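Local coordinates for SusD superfamily protein (Bacteroides vulgatus, PDB 3MYV), which probably binds polysaccharide at the outer membrane of a gut Bacteroides, as many SusD-family lipoproteins do, at residues L124-K136 / D424-E436. Sequence-based numbering, arbitrary orientation.
Sequences LTRCFGYPYTKDK and DWDFYKCVLPIPE. With EDO (1,2-ethanediol), chain I.
Lys-134 lies stretched over one face of the Trp-425 indole. Lys-134 CA stands 3.7 Å from the centroid of the Trp-425 six-membered ring in a CH-pi contact, and CB and CG continue across the ring fusion. With CG anti to the backbone N (chi1 -175°) and the rest of the chain extended, the ammonium is carried beyond the indole to the Trp-425 carbonyl, where Lys-134 NZ bonds to O at 2.7 Å. The same NZ forms a salt bridge with Asp-426 OD1 at 3.3 Å, its hydrogen bond weak, and a water joins these two atoms as well. Pro-131 CD packs on Trp-425 CB. A glycine in place of Trp-425 would probably open a gap beside Pro-131 CD and leave the aliphatic part of Lys-134 without the flat surface it lies on, free to turn.

Tyr-130 comes next. The Trp-425 carbonyl O, which accepts from Lys-134 NZ, also lies at the edge of the Tyr-130 ring, 3.3 Å from Tyr-130 CD2. Val-431 CG1 lies over one ring face toward the rim, while Cys-430 SG approaches obliquely, 3.4 Å from Tyr-130 CE2, as a sulfur-aromatic contact. A water links Tyr-130 OH to Tyr-428 O. In this helix-rich SusD-family protein, the contact joins the end of helix 103-128, and the chain that follows it into the short, weakly bonded helix about 132-135, to the irregular C-terminal chain between strand 422-423 and helix 438-441.

At the helix end, Leu-432 N donates to Cys-127 O at 2.9 Å, an almost straight bond (169°). Beside it, Phe-128 CE1 touches Leu-432 CB, and Pro-433 O meets that ring at its edge in plane. Two further waters bridge the backbones, donating to Cys-430 O and to Arg-126 O or Gly-129 O, and Asn-448 ND2 bonds to both Phe-128 O and Leu-432 O.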
ATOM      1  N   LEU A 124       9.103   2.754   3.993  1.00 13.43           N
ATOM      2  CA  LEU A 124      10.062   3.824   4.321  1.00 13.27           C
ATOM      3  C   LEU A 124      10.751   4.395   3.094  1.00 12.89           C
ATOM      4  O   LEU A 124      10.986   5.610   3.023  1.00 11.58           O
ATOM      5  CB  LEU A 124      11.121   3.358   5.321  1.00 14.15           C
ATOM      6  CG  LEU A 124      10.615   3.146   6.753  1.00 14.46           C
ATOM      7  CD1 LEU A 124      11.597   2.261   7.578  1.00 12.38           C
ATOM      8  CD2 LEU A 124      10.331   4.483   7.459  1.00 13.44           C
ATOM      9  N   THR A 125      11.071   3.532   2.147  1.00 11.72           N
ATOM     10  CA  THR A 125      11.767   3.943   0.942  1.00 12.70           C
ATOM     11  C   THR A 125      10.853   4.784   0.059  1.00 12.42           C
ATOM     12  O   THR A 125      11.265   5.839  -0.453  1.00 12.35           O
ATOM     13  CB  THR A 125      12.318   2.740   0.184  1.00 13.05           C
ATOM     14  OG1 THR A 125      13.141   1.942   1.067  1.00 12.58           O
ATOM     15  CG2 THR A 125      13.108   3.190  -1.033  1.00 16.00           C
ATOM     16  N   ARG A 126       9.613   4.342  -0.143  1.00 14.67           N
ATOM     17  CA  ARG A 126       8.725   5.157  -0.989  1.00 15.11           C
ATOM     18  C   ARG A 126       8.171   6.428  -0.321  1.00 15.06           C
ATOM     19  O   ARG A 126       7.708   7.331  -1.023  1.00 12.77           O
ATOM     20  CB  ARG A 126       7.625   4.333  -1.634  1.00 15.12           C
ATOM     21  CG  ARG A 126       6.684   3.655  -0.677  1.00 15.36           C
ATOM     22  CD  ARG A 126       5.709   2.835  -1.505  1.00 17.66           C
ATOM     23  NE  ARG A 126       4.911   1.996  -0.633  1.00 15.04           N
ATOM     24  CZ  ARG A 126       3.762   1.401  -0.950  1.00 16.41           C
ATOM     25  NH1 ARG A 126       3.187   1.595  -2.113  1.00 12.88           N
ATOM     26  NH2 ARG A 126       3.154   0.634  -0.053  1.00 16.16           N
ATOM     27  N   CYS A 127       8.179   6.480   1.013  1.00 14.93           N
ATOM     28  CA  CYS A 127       7.783   7.674   1.731  1.00 14.33           C
ATOM     29  C   CYS A 127       8.927   8.694   1.924  1.00 16.83           C
ATOM     30  O   CYS A 127       8.665   9.899   1.921  1.00 13.34           O
ATOM     31  CB  CYS A 127       7.186   7.306   3.075  1.00 15.60           C
ATOM     32  SG  CYS A 127       5.630   6.457   2.960  1.00 16.22           S
ATOM     33  N   PHE A 128      10.175   8.231   2.097  1.00 16.33           N
ATOM     34  CA  PHE A 128      11.290   9.137   2.421  1.00 13.34           C
ATOM     35  C   PHE A 128      12.360   9.341   1.339  1.00 12.52           C
ATOM     36  O   PHE A 128      13.191  10.230   1.471  1.00 16.04           O
ATOM     37  CB  PHE A 128      11.926   8.748   3.759  1.00 13.46           C
ATOM     38  CG  PHE A 128      10.989   8.896   4.905  1.00 13.45           C
ATOM     39  CD1 PHE A 128      10.856  10.130   5.556  1.00 14.83           C
ATOM     40  CD2 PHE A 128      10.196   7.842   5.320  1.00 14.85           C
ATOM     41  CE1 PHE A 128       9.970  10.278   6.604  1.00 13.60           C
ATOM     42  CE2 PHE A 128       9.289   7.999   6.381  1.00 15.20           C
ATOM     43  CZ  PHE A 128       9.175   9.216   7.008  1.00 13.78           C
ATOM     44  N   GLY A 129      12.302   8.544   0.272  1.00 10.44           N
ATOM     45  CA  GLY A 129      13.142   8.706  -0.892  1.00 13.45           C
ATOM     46  C   GLY A 129      12.334   8.955  -2.138  1.00 14.64           C
ATOM     47  O   GLY A 129      11.138   8.619  -2.205  1.00 14.78           O
ATOM     48  N   TYR A 130      12.978   9.606  -3.111  1.00 14.23           N
ATOM     49  CA  TYR A 130      12.350   9.883  -4.380  1.00 14.89           C
ATOM     50  C   TYR A 130      12.139   8.541  -5.102  1.00 14.24           C
ATOM     51  O   TYR A 130      12.852   7.546  -4.822  1.00 12.88           O
ATOM     52  CB  TYR A 130      13.223  10.863  -5.199  1.00 12.41           C
ATOM     53  CG  TYR A 130      13.148  12.286  -4.699  1.00 14.86           C
ATOM     54  CD1 TYR A 130      13.888  12.700  -3.593  1.00 14.10           C
ATOM     55  CD2 TYR A 130      12.313  13.215  -5.308  1.00 18.96           C
ATOM     56  CE1 TYR A 130      13.802  14.002  -3.127  1.00 14.73           C
ATOM     57  CE2 TYR A 130      12.231  14.517  -4.854  1.00 18.46           C
ATOM     58  CZ  TYR A 130      12.969  14.912  -3.764  1.00 15.58           C
ATOM     59  OH  TYR A 130      12.890  16.225  -3.316  1.00 17.79           O
ATOM     60  N   PRO A 131      11.144   8.478  -6.001  1.00 15.26           N
ATOM     61  CA  PRO A 131      10.889   7.206  -6.690  1.00 15.87           C
ATOM     62  C   PRO A 131      12.136   6.637  -7.331  1.00 15.16           C
ATOM     63  O   PRO A 131      12.909   7.364  -7.978  1.00 15.37           O
ATOM     64  CB  PRO A 131       9.866   7.597  -7.781  1.00 17.67           C
ATOM     65  CG  PRO A 131       9.195   8.787  -7.229  1.00 16.20           C
ATOM     66  CD  PRO A 131      10.237   9.538  -6.481  1.00 15.40           C
ATOM     67  N   TYR A 132      12.331   5.333  -7.161  1.00 14.96           N
ATOM     68  CA  TYR A 132      13.461   4.673  -7.803  1.00 17.21           C
ATOM     69  C   TYR A 132      13.589   5.045  -9.262  1.00 18.08           C
ATOM     70  O   TYR A 132      14.707   5.290  -9.757  1.00 17.42           O
ATOM     71  CB  TYR A 132      13.370   3.148  -7.678  1.00 17.09           C
ATOM     72  CG  TYR A 132      14.500   2.461  -8.411  1.00 15.99           C
ATOM     73  CD1 TYR A 132      15.718   2.274  -7.799  1.00 18.22           C
ATOM     74  CD2 TYR A 132      14.362   2.054  -9.745  1.00 14.42           C
ATOM     75  CE1 TYR A 132      16.755   1.671  -8.448  1.00 14.77           C
ATOM     76  CE2 TYR A 132      15.407   1.460 -10.411  1.00 16.34           C
ATOM     77  CZ  TYR A 132      16.605   1.267  -9.759  1.00 15.63           C
ATOM     78  OH  TYR A 132      17.666   0.687 -10.414  1.00 16.76           O
ATOM     79  N   THR A 133      12.447   5.072  -9.957  1.00 17.91           N
ATOM     80  CA  THR A 133      12.430   5.297 -11.396  1.00 17.25           C
ATOM     81  C   THR A 133      12.825   6.719 -11.779  1.00 17.99           C
ATOM     82  O   THR A 133      13.144   6.954 -12.922  1.00 16.17           O
ATOM     83  CB  THR A 133      11.042   4.939 -11.999  1.00 19.20           C
ATOM     84  OG1 THR A 133      10.010   5.460 -11.156  1.00 23.73           O
ATOM     85  CG2 THR A 133      10.895   3.433 -12.083  1.00 17.66           C
ATOM     86  N   LYS A 134      12.883   7.662 -10.840  1.00 16.20           N
ATOM     87  CA  LYS A 134      13.377   9.023 -11.183  1.00 16.32           C
ATOM     88  C   LYS A 134      14.843   9.055 -11.642  1.00 18.64           C
ATOM     89  O   LYS A 134      15.215   9.784 -12.578  1.00 15.48           O
ATOM     90  CB  LYS A 134      13.201   9.998 -10.007  1.00 16.83           C
ATOM     91  CG  LYS A 134      13.588  11.438 -10.353  1.00 16.38           C
ATOM     92  CD  LYS A 134      13.402  12.360  -9.177  1.00 18.64           C
ATOM     93  CE  LYS A 134      13.639  13.792  -9.593  1.00 21.15           C
ATOM     94  NZ  LYS A 134      13.596  14.694  -8.399  1.00 22.23           N
ATOM     95  N   ASP A 135      15.660   8.236 -11.001  1.00 18.50           N
ATOM     96  CA  ASP A 135      17.096   8.439 -11.011  1.00 19.40           C
ATOM     97  C   ASP A 135      17.867   7.168 -10.681  1.00 17.92           C
ATOM     98  O   ASP A 135      18.967   7.229 -10.114  1.00 19.53           O
ATOM     99  CB  ASP A 135      17.417   9.530  -9.986  1.00 19.97           C
ATOM    100  CG  ASP A 135      17.089   9.108  -8.558  1.00 18.37           C
ATOM    101  OD1 ASP A 135      16.528   8.011  -8.356  1.00 19.93           O
ATOM    102  OD2 ASP A 135      17.433   9.881  -7.633  1.00 21.52           O
ATOM    103  N   LYS A 136      17.305   6.019 -11.044  1.00 16.65           N
ATOM    104  CA  LYS A 136      17.883   4.722 -10.715  1.00 16.67           C
ATOM    105  C   LYS A 136      18.238   4.621  -9.231  1.00 16.84           C
ATOM    106  O   LYS A 136      19.265   4.044  -8.857  1.00 19.56           O
ATOM    107  CB  LYS A 136      19.101   4.424 -11.613  1.00 19.69           C
ATOM    108  CG  LYS A 136      18.759   4.192 -13.096  1.00 27.85           C
ATOM    109  CD  LYS A 136      18.232   2.786 -13.314  1.00 39.15           C
ATOM    110  CE  LYS A 136      17.795   2.499 -14.759  1.00 43.85           C
ATOM    111  NZ  LYS A 136      16.704   1.451 -14.772  1.00 38.87           N
ATOM    112  N   ASP A 424       4.709  16.436  -9.026  1.00 17.31           N
ATOM    113  CA  ASP A 424       5.480  15.461  -9.774  1.00 16.75           C
ATOM    114  C   ASP A 424       6.705  15.122  -8.955  1.00 13.93           C
ATOM    115  O   ASP A 424       6.834  15.599  -7.830  1.00 16.92           O
ATOM    116  CB  ASP A 424       5.832  15.986 -11.176  1.00 16.19           C
ATOM    117  CG  ASP A 424       6.780  17.132 -11.170  1.00 22.13           C
ATOM    118  OD1 ASP A 424       7.454  17.414 -10.153  1.00 23.69           O
ATOM    119  OD2 ASP A 424       6.859  17.758 -12.245  1.00 25.61           O
ATOM    120  N   TRP A 425       7.607  14.326  -9.503  1.00 15.64           N
ATOM    121  CA  TRP A 425       8.735  13.845  -8.717  1.00 15.58           C
ATOM    122  C   TRP A 425       9.852  14.888  -8.487  1.00 15.83           C
ATOM    123  O   TRP A 425      10.893  14.570  -7.913  1.00 17.73           O
ATOM    124  CB  TRP A 425       9.242  12.513  -9.261  1.00 14.53           C
ATOM    125  CG  TRP A 425       9.819  12.490 -10.630  1.00 19.91           C
ATOM    126  CD1 TRP A 425      10.373  13.537 -11.308  1.00 16.09           C
ATOM    127  CD2 TRP A 425       9.961  11.337 -11.484  1.00 16.90           C
ATOM    128  NE1 TRP A 425      10.821  13.118 -12.546  1.00 19.69           N
ATOM    129  CE2 TRP A 425      10.602  11.770 -12.669  1.00 15.40           C
ATOM    130  CE3 TRP A 425       9.645   9.984 -11.349  1.00 13.24           C
ATOM    131  CZ2 TRP A 425      10.886  10.902 -13.733  1.00 15.77           C
ATOM    132  CZ3 TRP A 425       9.929   9.113 -12.415  1.00 15.41           C
ATOM    133  CH2 TRP A 425      10.539   9.576 -13.583  1.00 21.61           C
ATOM    134  N   ASP A 426       9.652  16.108  -8.973  1.00 17.28           N
ATOM    135  CA  ASP A 426      10.580  17.223  -8.710  1.00 18.17           C
ATOM    136  C   ASP A 426      10.075  18.094  -7.571  1.00 20.80           C
ATOM    137  O   ASP A 426      10.788  18.989  -7.118  1.00 21.15           O
ATOM    138  CB  ASP A 426      10.752  18.086  -9.951  1.00 20.48           C
ATOM    139  CG  ASP A 426      11.461  17.359 -11.086  1.00 22.90           C
ATOM    140  OD1 ASP A 426      12.322  16.511 -10.825  1.00 22.06           O
ATOM    141  OD2 ASP A 426      11.160  17.675 -12.242  1.00 26.56           O
ATOM    142  N   PHE A 427       8.850  17.843  -7.109  1.00 19.45           N
ATOM    143  CA  PHE A 427       8.283  18.579  -5.976  1.00 19.67           C
ATOM    144  C   PHE A 427       8.928  18.124  -4.682  1.00 15.69           C
ATOM    145  O   PHE A 427       8.911  16.937  -4.371  1.00 18.67           O
ATOM    146  CB  PHE A 427       6.785  18.305  -5.895  1.00 20.74           C
ATOM    147  CG  PHE A 427       6.066  19.096  -4.842  1.00 19.66           C
ATOM    148  CD1 PHE A 427       6.348  20.439  -4.625  1.00 21.50           C
ATOM    149  CD2 PHE A 427       5.029  18.515  -4.128  1.00 15.89           C
ATOM    150  CE1 PHE A 427       5.645  21.165  -3.671  1.00 25.17           C
ATOM    151  CE2 PHE A 427       4.329  19.229  -3.210  1.00 22.06           C
ATOM    152  CZ  PHE A 427       4.630  20.558  -2.976  1.00 16.93           C
ATOM    153  N   TYR A 428       9.485  19.059  -3.914  1.00 16.32           N
ATOM    154  CA  TYR A 428      10.339  18.669  -2.788  1.00 15.82           C
ATOM    155  C   TYR A 428       9.560  17.930  -1.715  1.00 16.55           C
ATOM    156  O   TYR A 428      10.144  17.154  -0.940  1.00 14.79           O
ATOM    157  CB  TYR A 428      11.124  19.854  -2.218  1.00 17.36           C
ATOM    158  CG  TYR A 428      10.383  20.779  -1.266  1.00 15.89           C
ATOM    159  CD1 TYR A 428       9.554  21.788  -1.739  1.00 21.61           C
ATOM    160  CD2 TYR A 428      10.552  20.672   0.099  1.00 22.35           C
ATOM    161  CE1 TYR A 428       8.897  22.644  -0.878  1.00 21.87           C
ATOM    162  CE2 TYR A 428       9.918  21.520   0.970  1.00 17.47           C
ATOM    163  CZ  TYR A 428       9.081  22.508   0.479  1.00 20.02           C
ATOM    164  OH  TYR A 428       8.429  23.347   1.351  1.00 22.16           O
ATOM    165  N   LYS A 429       8.240  18.138  -1.687  1.00 14.18           N
ATOM    166  CA  LYS A 429       7.411  17.472  -0.685  1.00 15.02           C
ATOM    167  C   LYS A 429       6.792  16.180  -1.200  1.00 15.22           C
ATOM    168  O   LYS A 429       5.906  15.631  -0.543  1.00 15.94           O
ATOM    169  CB  LYS A 429       6.373  18.437  -0.111  1.00 13.17           C
ATOM    170  CG  LYS A 429       7.052  19.593   0.622  1.00 16.14           C
ATOM    171  CD  LYS A 429       6.127  20.364   1.500  1.00 22.38           C
ATOM    172  CE  LYS A 429       5.213  21.289   0.708  1.00 23.94           C
ATOM    173  NZ  LYS A 429       4.503  22.215   1.628  1.00 20.26           N
ATOM    174  N   CYS A 430       7.273  15.671  -2.346  1.00 14.94           N
ATOM    175  CA  CYS A 430       6.893  14.313  -2.774  1.00 14.74           C
ATOM    176  C   CYS A 430       7.541  13.224  -1.926  1.00 14.75           C
ATOM    177  O   CYS A 430       7.229  12.034  -2.081  1.00 13.91           O
ATOM    178  CB  CYS A 430       7.148  14.063  -4.275  1.00 13.98           C
ATOM    179  SG  CYS A 430       8.901  13.698  -4.721  1.00 15.33           S
ATOM    180  N   VAL A 431       8.421  13.639  -1.014  1.00 13.99           N
ATOM    181  CA  VAL A 431       8.890  12.829   0.095  1.00 14.49           C
ATOM    182  C   VAL A 431       8.639  13.561   1.399  1.00 15.16           C
ATOM    183  O   VAL A 431       8.556  14.798   1.424  1.00 16.07           O
ATOM    184  CB  VAL A 431      10.400  12.497  -0.010  1.00 13.66           C
ATOM    185  CG1 VAL A 431      10.659  11.568  -1.215  1.00 11.85           C
ATOM    186  CG2 VAL A 431      11.252  13.778  -0.108  1.00 10.88           C
ATOM    187  N   LEU A 432       8.495  12.788   2.472  1.00 14.70           N
ATOM    188  CA  LEU A 432       8.402  13.358   3.822  1.00 13.86           C
ATOM    189  C   LEU A 432       9.758  13.813   4.306  1.00 14.39           C
ATOM    190  O   LEU A 432      10.800  13.311   3.833  1.00 14.86           O
ATOM    191  CB  LEU A 432       7.866  12.328   4.808  1.00 14.60           C
ATOM    192  CG  LEU A 432       6.398  11.950   4.672  1.00 13.67           C
ATOM    193  CD1 LEU A 432       6.136  10.726   5.513  1.00 11.06           C
ATOM    194  CD2 LEU A 432       5.414  13.093   5.030  1.00 11.33           C
ATOM    195  N   PRO A 433       9.773  14.790   5.235  1.00 15.57           N
ATOM    196  CA  PRO A 433      11.066  15.141   5.808  1.00 14.04           C
ATOM    197  C   PRO A 433      11.536  14.120   6.865  1.00 13.70           C
ATOM    198  O   PRO A 433      10.722  13.433   7.506  1.00 14.22           O
ATOM    199  CB  PRO A 433      10.794  16.492   6.447  1.00 15.82           C
ATOM    200  CG  PRO A 433       9.358  16.352   6.937  1.00 14.77           C
ATOM    201  CD  PRO A 433       8.674  15.555   5.850  1.00 15.96           C
ATOM    202  N   ILE A 434      12.851  14.021   7.010  1.00 14.14           N
ATOM    203  CA  ILE A 434      13.473  13.290   8.097  1.00 13.80           C
ATOM    204  C   ILE A 434      13.093  14.012   9.412  1.00 13.74           C
ATOM    205  O   ILE A 434      13.243  15.244   9.494  1.00 15.45           O
ATOM    206  CB  ILE A 434      15.032  13.234   7.928  1.00 14.49           C
ATOM    207  CG1 ILE A 434      15.460  12.631   6.571  1.00 16.16           C
ATOM    208  CG2 ILE A 434      15.669  12.470   9.109  1.00 12.17           C
ATOM    209  CD1 ILE A 434      14.976  11.221   6.285  1.00 15.54           C
ATOM    210  N   PRO A 435      12.592  13.278  10.418  1.00 13.33           N
ATOM    211  CA  PRO A 435      12.226  13.914  11.693  1.00 14.96           C
ATOM    212  C   PRO A 435      13.408  14.613  12.340  1.00 16.29           C
ATOM    213  O   PRO A 435      14.517  14.061  12.382  1.00 14.55           O
ATOM    214  CB  PRO A 435      11.763  12.744  12.571  1.00 12.16           C
ATOM    215  CG  PRO A 435      11.377  11.680  11.589  1.00 14.28           C
ATOM    216  CD  PRO A 435      12.244  11.844  10.405  1.00 15.95           C
ATOM    217  N   GLU A 436      13.152  15.798  12.868  1.00 14.38           N
ATOM    218  CA  GLU A 436      14.188  16.657  13.431  1.00 15.73           C
ATOM    219  C   GLU A 436      15.020  15.916  14.499  1.00 15.87           C
ATOM    220  O   GLU A 436      16.248  16.078  14.568  1.00 14.50           O
ATOM    221  CB  GLU A 436      13.543  17.905  14.028  1.00 18.21           C
ATOM    222  CG  GLU A 436      14.515  18.900  14.646  1.00 25.61           C
ATOM    223  CD  GLU A 436      13.820  20.144  15.201  1.00 33.32           C
ATOM    224  OE1 GLU A 436      13.138  20.047  16.249  1.00 37.75           O
ATOM    225  OE2 GLU A 436      13.985  21.224  14.603  1.00 39.96           O
TER
HETATM  226  C1  EDO I 516      -0.910   0.084   0.596  1.00 34.68           C
HETATM  227  O1  EDO I 516      -0.642   0.899  -0.538  1.00 30.09           O
HETATM  228  C2  EDO I 516      -0.421  -1.349   0.361  1.00 27.42           C
HETATM  229  O2  EDO I 516       1.010  -1.500   0.654  1.00 23.79           O
HETATM  230  O   HOH W   1       6.407   9.794  -0.863  1.00 14.46           O
HETATM  231  O   HOH W   2       8.569   9.847  -3.621  1.00 36.21           O
HETATM  232  O   HOH W   3      12.825  16.697  -0.669  1.00 12.56           O
HETATM  233  O   HOH W   4      14.439  17.336  -9.073  1.00 45.79           O